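Local atomic coordinates of TLR1789 protein (Thermosynechococcus elongatus, PDB entry 2X8X), a protein that belongs to the Omp85 outer-membrane family, related to Toc75, and probably helps insert proteins into, or move them across, the membrane, here represented by its N-terminal POTRA domains. Residues E20-Q25 against T50-D55; T38-D43 against I69-R74; A46-G51 against R74-L79. One frame throughout, in Å; residues are numbered along the deposited sequence.

Overall arrangement
From the N terminus, strand 5-13 leads into helix 17-26, where contact 1 begins; it closes when the chain, having run through helix 37-48, enters strand 53-63. Contact 2 begins in the first half of helix 37-48 (residues 38-43), inside the loop of contact 1, and closes in strand 66-75, crossing it. Contact 3 begins where contact 1 ends, sharing Thr50 and Gly51, and closes just beyond strand 66-75; its loop crosses that of contact 2, with which it shares Arg74. Together they fasten both helices of the first POTRA domain to its sheet and reach the chain leading to the second. Phe53 packs on Val73, and Ile47 on Phe71 and Val73, joining the three sites.

Contact 1. Residues E20-Q25 against T50-D55; sequences EQLVYQ and TGFFAD
Thr50 meets helix 17-26 through its methyl group: CG2 lies 3.9 Å from Leu22 CD2, and CB of the threonine is hardly farther from the same methyl. Gly51 follows with a positive phi of 93°, which takes the chain out of helical geometry; Phe52 and Phe53, which come next, both point toward residues 20-25. Leu22 CD2 comes obliquely onto the Phe52 ring, within 3.5 Å of Phe52 CD2 and almost as near to CE2, and the two side chains cross at about a right angle. One leucine methyl thus serves both Thr50 and Phe52: chi1 of 179° carries Leu22 CG outward, opposite the backbone N, and chi2 of 76° turns CD2 to the two partners. Leu19, one turn earlier, adds to the same apolar patch, while Thr106 and Asn108 also touch the Phe52 side chain.

The helix-turn-strand passage is part of the beta-alpha-alpha-beta-beta core of a POTRA domain, in which two helices lie on one side of a small sheet, and here the first helix is held against the point where the second gives way to a strand. Phe53 opens that strand and is buried. Its far ring atom CZ is 3.7 Å from Val23 CG2, the side chains meeting at a slant, and Phe52 CB rests over one face of the Phe53 ring, 3.8 Å above its plane and shifted toward the rim. Val23 also packs on Val12 of strand 5-13, and Phe53 on Val73 of strand 66-75. Beyond the aromatic pair the edge strand turns a corner, where Ala54 and Asp55 both pair with Arg74 in a classic beta bulge.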
# COMPACT_ATOMS: atom_id res chain seq x y z
N GLU A 20 -13.72 24.50 1.09
CA GLU A 20 -13.62 25.60 2.02
C GLU A 20 -14.73 25.52 3.07
O GLU A 20 -14.51 25.86 4.23
CB GLU A 20 -13.67 26.94 1.26
CG GLU A 20 -13.45 28.12 2.19
CD GLU A 20 -13.61 29.44 1.50
OE1 GLU A 20 -13.51 29.49 0.24
OE2 GLU A 20 -13.83 30.44 2.23
N GLN A 21 -15.90 25.05 2.68
CA GLN A 21 -16.96 24.79 3.68
C GLN A 21 -16.50 23.68 4.66
O GLN A 21 -16.69 23.78 5.87
CB GLN A 21 -18.28 24.43 3.00
CG GLN A 21 -19.05 25.68 2.40
CD GLN A 21 -19.00 25.72 0.86
OE1 GLN A 21 -18.31 24.91 0.23
NE2 GLN A 21 -19.76 26.64 0.25
N LEU A 22 -15.82 22.66 4.13
CA LEU A 22 -15.26 21.59 4.98
C LEU A 22 -14.31 22.07 6.07
O LEU A 22 -14.43 21.60 7.20
CB LEU A 22 -14.56 20.53 4.13
CG LEU A 22 -13.93 19.38 4.92
CD1 LEU A 22 -15.02 18.37 5.45
CD2 LEU A 22 -12.88 18.73 4.02
N VAL A 23 -13.38 22.97 5.73
CA VAL A 23 -12.47 23.60 6.66
C VAL A 23 -13.25 24.31 7.77
O VAL A 23 -12.96 24.13 8.97
CB VAL A 23 -11.50 24.61 5.94
CG1 VAL A 23 -10.58 25.35 6.95
CG2 VAL A 23 -10.65 23.87 4.91
N TYR A 24 -14.26 25.10 7.39
CA TYR A 24 -15.06 25.77 8.42
C TYR A 24 -15.79 24.80 9.31
O TYR A 24 -15.94 25.06 10.48
CB TYR A 24 -16.09 26.71 7.81
CG TYR A 24 -15.50 28.03 7.43
CD1 TYR A 24 -14.96 28.88 8.41
CD2 TYR A 24 -15.48 28.45 6.10
CE1 TYR A 24 -14.40 30.11 8.05
CE2 TYR A 24 -14.95 29.69 5.74
CZ TYR A 24 -14.41 30.49 6.72
OH TYR A 24 -13.85 31.69 6.36
N GLN A 25 -16.26 23.70 8.75
CA GLN A 25 -17.02 22.66 9.44
C GLN A 25 -16.12 21.99 10.51
O GLN A 25 -16.59 21.68 11.55
CB GLN A 25 -17.43 21.66 8.36
CG GLN A 25 -18.39 20.49 8.63
CD GLN A 25 -19.06 19.96 7.29
OE1 GLN A 25 -18.41 19.90 6.23
NE2 GLN A 25 -20.35 19.58 7.37
N THR A 50 -8.51 15.54 7.60
CA THR A 50 -9.58 15.30 6.58
C THR A 50 -8.97 14.54 5.38
O THR A 50 -9.69 13.89 4.66
CB THR A 50 -10.19 16.58 6.05
OG1 THR A 50 -9.15 17.36 5.43
CG2 THR A 50 -11.00 17.37 7.20
N GLY A 51 -7.65 14.68 5.19
CA GLY A 51 -6.97 13.93 4.13
C GLY A 51 -6.83 14.67 2.81
O GLY A 51 -6.20 14.14 1.91
N PHE A 52 -7.39 15.88 2.72
CA PHE A 52 -7.31 16.66 1.46
C PHE A 52 -6.11 17.60 1.33
O PHE A 52 -5.94 18.25 0.29
CB PHE A 52 -8.57 17.55 1.28
CG PHE A 52 -9.85 16.79 1.07
CD1 PHE A 52 -10.14 16.22 -0.17
CD2 PHE A 52 -10.77 16.66 2.12
CE1 PHE A 52 -11.32 15.50 -0.37
CE2 PHE A 52 -11.98 15.95 1.95
CZ PHE A 52 -12.27 15.39 0.68
N PHE A 53 -5.28 17.74 2.37
CA PHE A 53 -4.33 18.86 2.38
C PHE A 53 -2.90 18.43 2.55
O PHE A 53 -2.60 17.64 3.44
CB PHE A 53 -4.71 19.90 3.47
CG PHE A 53 -6.13 20.39 3.32
CD1 PHE A 53 -6.45 21.36 2.39
CD2 PHE A 53 -7.14 19.85 4.10
CE1 PHE A 53 -7.78 21.79 2.22
CE2 PHE A 53 -8.45 20.28 3.94
CZ PHE A 53 -8.78 21.25 3.04
N ALA A 54 -2.03 18.93 1.68
CA ALA A 54 -0.60 18.66 1.83
C ALA A 54 0.02 19.45 2.98
O ALA A 54 1.07 19.05 3.52
CB ALA A 54 0.15 19.00 0.51
N ASP A 55 -0.60 20.58 3.34
CA ASP A 55 0.03 21.49 4.25
C ASP A 55 -1.08 22.37 4.82
O ASP A 55 -2.05 22.67 4.14
CB ASP A 55 1.10 22.36 3.54
CG ASP A 55 2.11 22.94 4.53
OD1 ASP A 55 1.91 22.85 5.77
OD2 ASP A 55 3.12 23.51 4.07

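Contact 2. Residues T38-D43 against I69-R74; sequences TQLQQD and ITFVVR
Asp43 N donates to Gln39 O at 2.8 Å, a bond of helix 37-48 that fixes the residue whose side chain leans on Phe71. The Asp43 carboxylate itself looks to the turn after helix 17-26: OD1 accepts from Ser28 N and OD2 is hydrogen-bonded to Thr29 OG1, so both oxygens of this buried acid are engaged. Asp43 CB comes nearest to the ring, 3.6 Å from Phe71 CZ, and OD2 also comes close to that ring atom, with the carboxylate turned 68° from the ring plane. Phe71 CG lies beside its own backbone N and opposite the carbonyl carbon (chi1 -76°), on a CA-CB bond that points toward the helix. The Leu40 carbonyl approaches the same ring at its edge, Leu40 O lying 4.3 Å from Phe71 CE2.

One turn earlier on the helix, Leu40 and Ile69 reach toward each other tip to tip. Leu40 CD2 is 4.0 Å from Ile69 CG2, which also covers one face of the Phe71 ring, toward its rim.

This is the second helix of a POTRA domain packed on the middle of its sheet: strand 66-75 lies between strands 5-13 and 53-63, the axis of residues 38-43 runs at 31° to that of residues 69-74, and Thr44 and Ile47 continue the contact along Phe71.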
# COMPACT_ATOMS: atom_id res chain seq x y z
N THR A 38 -2.59 26.26 21.58
CA THR A 38 -2.96 24.84 21.56
C THR A 38 -4.18 24.56 20.73
O THR A 38 -4.14 23.68 19.90
CB THR A 38 -3.23 24.37 23.00
OG1 THR A 38 -2.07 24.63 23.77
CG2 THR A 38 -3.53 22.88 23.06
N GLN A 39 -5.27 25.31 20.94
CA GLN A 39 -6.51 25.07 20.21
C GLN A 39 -6.35 25.34 18.73
O GLN A 39 -6.95 24.62 17.92
CB GLN A 39 -7.69 25.86 20.74
CG GLN A 39 -8.10 25.38 22.09
CD GLN A 39 -8.73 26.51 22.85
OE1 GLN A 39 -9.90 26.80 22.67
NE2 GLN A 39 -7.94 27.18 23.67
N LEU A 40 -5.53 26.35 18.38
CA LEU A 40 -5.32 26.67 16.99
C LEU A 40 -4.56 25.50 16.34
O LEU A 40 -4.90 25.04 15.24
CB LEU A 40 -4.52 27.99 16.84
CG LEU A 40 -5.27 29.28 17.20
CD1 LEU A 40 -4.31 30.51 17.21
CD2 LEU A 40 -6.36 29.46 16.22
N GLN A 41 -3.54 25.02 17.04
CA GLN A 41 -2.79 23.80 16.69
C GLN A 41 -3.75 22.58 16.50
O GLN A 41 -3.67 21.94 15.47
CB GLN A 41 -1.65 23.52 17.73
CG GLN A 41 -0.76 22.29 17.43
CD GLN A 41 -0.19 22.29 15.97
OE1 GLN A 41 0.30 23.32 15.49
NE2 GLN A 41 -0.27 21.13 15.29
N GLN A 42 -4.66 22.31 17.43
CA GLN A 42 -5.70 21.28 17.24
C GLN A 42 -6.56 21.51 16.04
O GLN A 42 -6.90 20.54 15.37
CB GLN A 42 -6.63 21.13 18.46
CG GLN A 42 -5.91 20.69 19.76
CD GLN A 42 -6.63 21.13 21.12
OE1 GLN A 42 -7.72 21.75 21.14
NE2 GLN A 42 -5.98 20.80 22.25
N ASP A 43 -6.95 22.78 15.75
CA ASP A 43 -7.68 23.09 14.47
C ASP A 43 -6.89 22.72 13.20
O ASP A 43 -7.46 22.19 12.23
CB ASP A 43 -8.14 24.57 14.35
CG ASP A 43 -9.31 24.93 15.32
OD1 ASP A 43 -10.12 24.04 15.76
OD2 ASP A 43 -9.43 26.13 15.62
N ILE A 69 -7.88 35.14 12.39
CA ILE A 69 -7.15 33.88 12.13
C ILE A 69 -7.30 33.53 10.67
O ILE A 69 -8.45 33.42 10.15
CB ILE A 69 -7.55 32.64 13.06
CG1 ILE A 69 -7.36 33.02 14.52
CG2 ILE A 69 -6.61 31.47 12.76
CD1 ILE A 69 -5.91 33.37 14.83
N THR A 70 -6.14 33.42 10.00
CA THR A 70 -6.11 32.91 8.66
C THR A 70 -5.57 31.46 8.69
O THR A 70 -4.42 31.20 9.13
CB THR A 70 -5.25 33.83 7.68
OG1 THR A 70 -5.77 35.18 7.69
CG2 THR A 70 -5.31 33.30 6.26
N PHE A 71 -6.40 30.54 8.22
CA PHE A 71 -5.96 29.18 8.00
C PHE A 71 -5.41 29.03 6.58
O PHE A 71 -6.17 29.04 5.64
CB PHE A 71 -7.11 28.23 8.28
CG PHE A 71 -7.36 28.05 9.74
CD1 PHE A 71 -8.44 28.68 10.37
CD2 PHE A 71 -6.48 27.25 10.50
CE1 PHE A 71 -8.63 28.49 11.77
CE2 PHE A 71 -6.65 27.05 11.85
CZ PHE A 71 -7.77 27.66 12.49
N VAL A 72 -4.10 28.90 6.43
CA VAL A 72 -3.57 28.73 5.05
C VAL A 72 -3.42 27.23 4.74
O VAL A 72 -2.70 26.53 5.44
CB VAL A 72 -2.20 29.43 4.84
CG1 VAL A 72 -1.86 29.49 3.32
CG2 VAL A 72 -2.25 30.87 5.41
N VAL A 73 -4.06 26.80 3.66
CA VAL A 73 -4.24 25.43 3.33
C VAL A 73 -3.70 25.26 1.90
O VAL A 73 -3.82 26.19 1.10
CB VAL A 73 -5.73 25.25 3.46
CG1 VAL A 73 -6.45 24.85 2.23
CG2 VAL A 73 -6.10 24.60 4.78
N ARG A 74 -3.07 24.09 1.62
CA ARG A 74 -2.47 23.75 0.32
C ARG A 74 -3.01 22.33 0.06
O ARG A 74 -2.57 21.38 0.70
CB ARG A 74 -0.92 23.76 0.41
CG ARG A 74 -0.25 23.53 -0.93
CD ARG A 74 1.31 23.63 -0.80
NE ARG A 74 1.63 22.37 -1.40
CZ ARG A 74 2.33 21.37 -0.90
NH1 ARG A 74 3.05 21.46 0.22
NH2 ARG A 74 2.36 20.28 -1.63

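Contact 3. Residues A46-G51 against R74-L79; sequences AIFATG and RPYPVL
Tyr76 presents the edge of its ring to the carbonyl of Gly51. Gly51 O lies near the ring plane, 3.3 Å from Tyr76 CE2 and 3.5 Å from Tyr76 CD2, so the oxygen faces the C-H groups along one side of the ring, consistent with weak C-H...O attraction. The ring reaches it because Tyr76 CG stands beside the backbone N (chi1 -65°), on the side facing the turn. At the far end of the same ring the phenol oxygen approaches a second aromatic group, with Tyr76 OH 4.3 Å from Phe48 CZ. The two rings are not stacked, their planes being about 60° apart, and Phe48 touches Tyr76 only loosely.

The carbonyl of Gly51 owes its position to the end of helix 37-48. Residues Phe48 to Gly51 form a type I turn, closed by Gly51 N donating to Phe48 O at 3.1 Å. Just before it, Ile47 O accepts twice from one residue: Thr50 OG1 donates at 2.7 Å, in the carbonyl plane with a C=O...O angle of 157°, and Thr50 N donates at 3.2 Å. The threonine hydroxyl is thus folded back on the helix and ties down the turn. At its backbone angles Gly51, as a glycine, avoids a clash with the preceding carbonyl O.

A backbone bond from Tyr76 N to Phe52 O, 2.9 Å long, follows the Ala54-Arg74 pair. Backbone hydrogen bonds of Gly51 with Leu109 and of Pro77 with Leu107 lead into the next domain, so this surface contact marks the junction between the first and second POTRA domains of the Omp85 N-terminal region.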
# COMPACT_ATOMS: atom_id res chain seq x y z
N ALA A 46 -7.05 18.94 12.94
CA ALA A 46 -8.37 18.51 12.39
C ALA A 46 -8.53 18.71 10.91
O ALA A 46 -9.12 17.87 10.22
CB ALA A 46 -9.55 19.21 13.15
N ILE A 47 -8.04 19.83 10.41
CA ILE A 47 -8.06 20.06 8.98
C ILE A 47 -7.16 19.10 8.25
O ILE A 47 -7.50 18.54 7.17
CB ILE A 47 -7.61 21.51 8.68
CG1 ILE A 47 -8.59 22.53 9.29
CG2 ILE A 47 -7.52 21.69 7.19
CD1 ILE A 47 -8.02 23.99 9.36
N PHE A 48 -5.98 18.88 8.81
CA PHE A 48 -5.09 17.91 8.16
C PHE A 48 -5.71 16.50 8.16
O PHE A 48 -5.58 15.78 7.15
CB PHE A 48 -3.71 17.94 8.81
CG PHE A 48 -2.66 17.33 7.95
CD1 PHE A 48 -2.00 18.10 6.99
CD2 PHE A 48 -2.31 16.01 8.12
CE1 PHE A 48 -1.00 17.51 6.18
CE2 PHE A 48 -1.37 15.37 7.28
CZ PHE A 48 -0.67 16.17 6.32
N ALA A 49 -6.39 16.10 9.27
CA ALA A 49 -6.98 14.77 9.36
C ALA A 49 -8.06 14.53 8.31
O ALA A 49 -8.47 13.38 8.15
CB ALA A 49 -7.59 14.50 10.71
N THR A 50 -8.51 15.54 7.60
CA THR A 50 -9.58 15.30 6.58
C THR A 50 -8.97 14.54 5.38
O THR A 50 -9.69 13.89 4.66
CB THR A 50 -10.19 16.58 6.05
OG1 THR A 50 -9.15 17.36 5.43
CG2 THR A 50 -11.00 17.37 7.20
N GLY A 51 -7.65 14.68 5.19
CA GLY A 51 -6.97 13.93 4.13
C GLY A 51 -6.83 14.67 2.81
O GLY A 51 -6.20 14.14 1.91
N ARG A 74 -3.07 24.09 1.62
CA ARG A 74 -2.47 23.75 0.32
C ARG A 74 -3.01 22.33 0.06
O ARG A 74 -2.57 21.38 0.70
CB ARG A 74 -0.92 23.76 0.41
CG ARG A 74 -0.25 23.53 -0.93
CD ARG A 74 1.31 23.63 -0.80
NE ARG A 74 1.63 22.37 -1.40
CZ ARG A 74 2.33 21.37 -0.90
NH1 ARG A 74 3.05 21.46 0.22
NH2 ARG A 74 2.36 20.28 -1.63
N PRO A 75 -4.09 22.24 -0.70
CA PRO A 75 -4.72 21.00 -1.01
C PRO A 75 -3.79 20.13 -1.87
O PRO A 75 -2.88 20.66 -2.59
CB PRO A 75 -5.88 21.41 -1.88
CG PRO A 75 -6.07 22.98 -1.57
CD PRO A 75 -4.76 23.42 -1.27
N TYR A 76 -4.04 18.82 -1.84
CA TYR A 76 -3.41 17.96 -2.83
C TYR A 76 -4.05 18.38 -4.17
O TYR A 76 -5.10 18.98 -4.14
CB TYR A 76 -3.66 16.47 -2.56
CG TYR A 76 -3.03 15.98 -1.27
CD1 TYR A 76 -1.63 15.90 -1.13
CD2 TYR A 76 -3.81 15.57 -0.20
CE1 TYR A 76 -1.02 15.49 0.07
CE2 TYR A 76 -3.22 15.15 0.97
CZ TYR A 76 -1.81 15.12 1.10
OH TYR A 76 -1.23 14.68 2.31
N PRO A 77 -3.40 18.09 -5.32
CA PRO A 77 -3.89 18.42 -6.66
C PRO A 77 -5.16 17.64 -6.95
O PRO A 77 -5.43 16.61 -6.29
CB PRO A 77 -2.81 17.85 -7.61
CG PRO A 77 -1.63 17.49 -6.76
CD PRO A 77 -2.09 17.37 -5.34
N VAL A 78 -5.93 18.08 -7.95
CA VAL A 78 -7.02 17.27 -8.47
C VAL A 78 -6.40 15.99 -9.06
O VAL A 78 -5.39 16.06 -9.77
CB VAL A 78 -7.87 18.02 -9.52
CG1 VAL A 78 -8.86 17.07 -10.21
CG2 VAL A 78 -8.70 19.13 -8.82
N LEU A 79 -6.96 14.85 -8.72
CA LEU A 79 -6.41 13.59 -9.20
C LEU A 79 -6.71 13.34 -10.68
O LEU A 79 -7.90 13.31 -11.08
CB LEU A 79 -6.98 12.43 -8.33
CG LEU A 79 -6.48 11.04 -8.75
CD1 LEU A 79 -4.93 10.93 -8.50
CD2 LEU A 79 -7.20 9.95 -7.99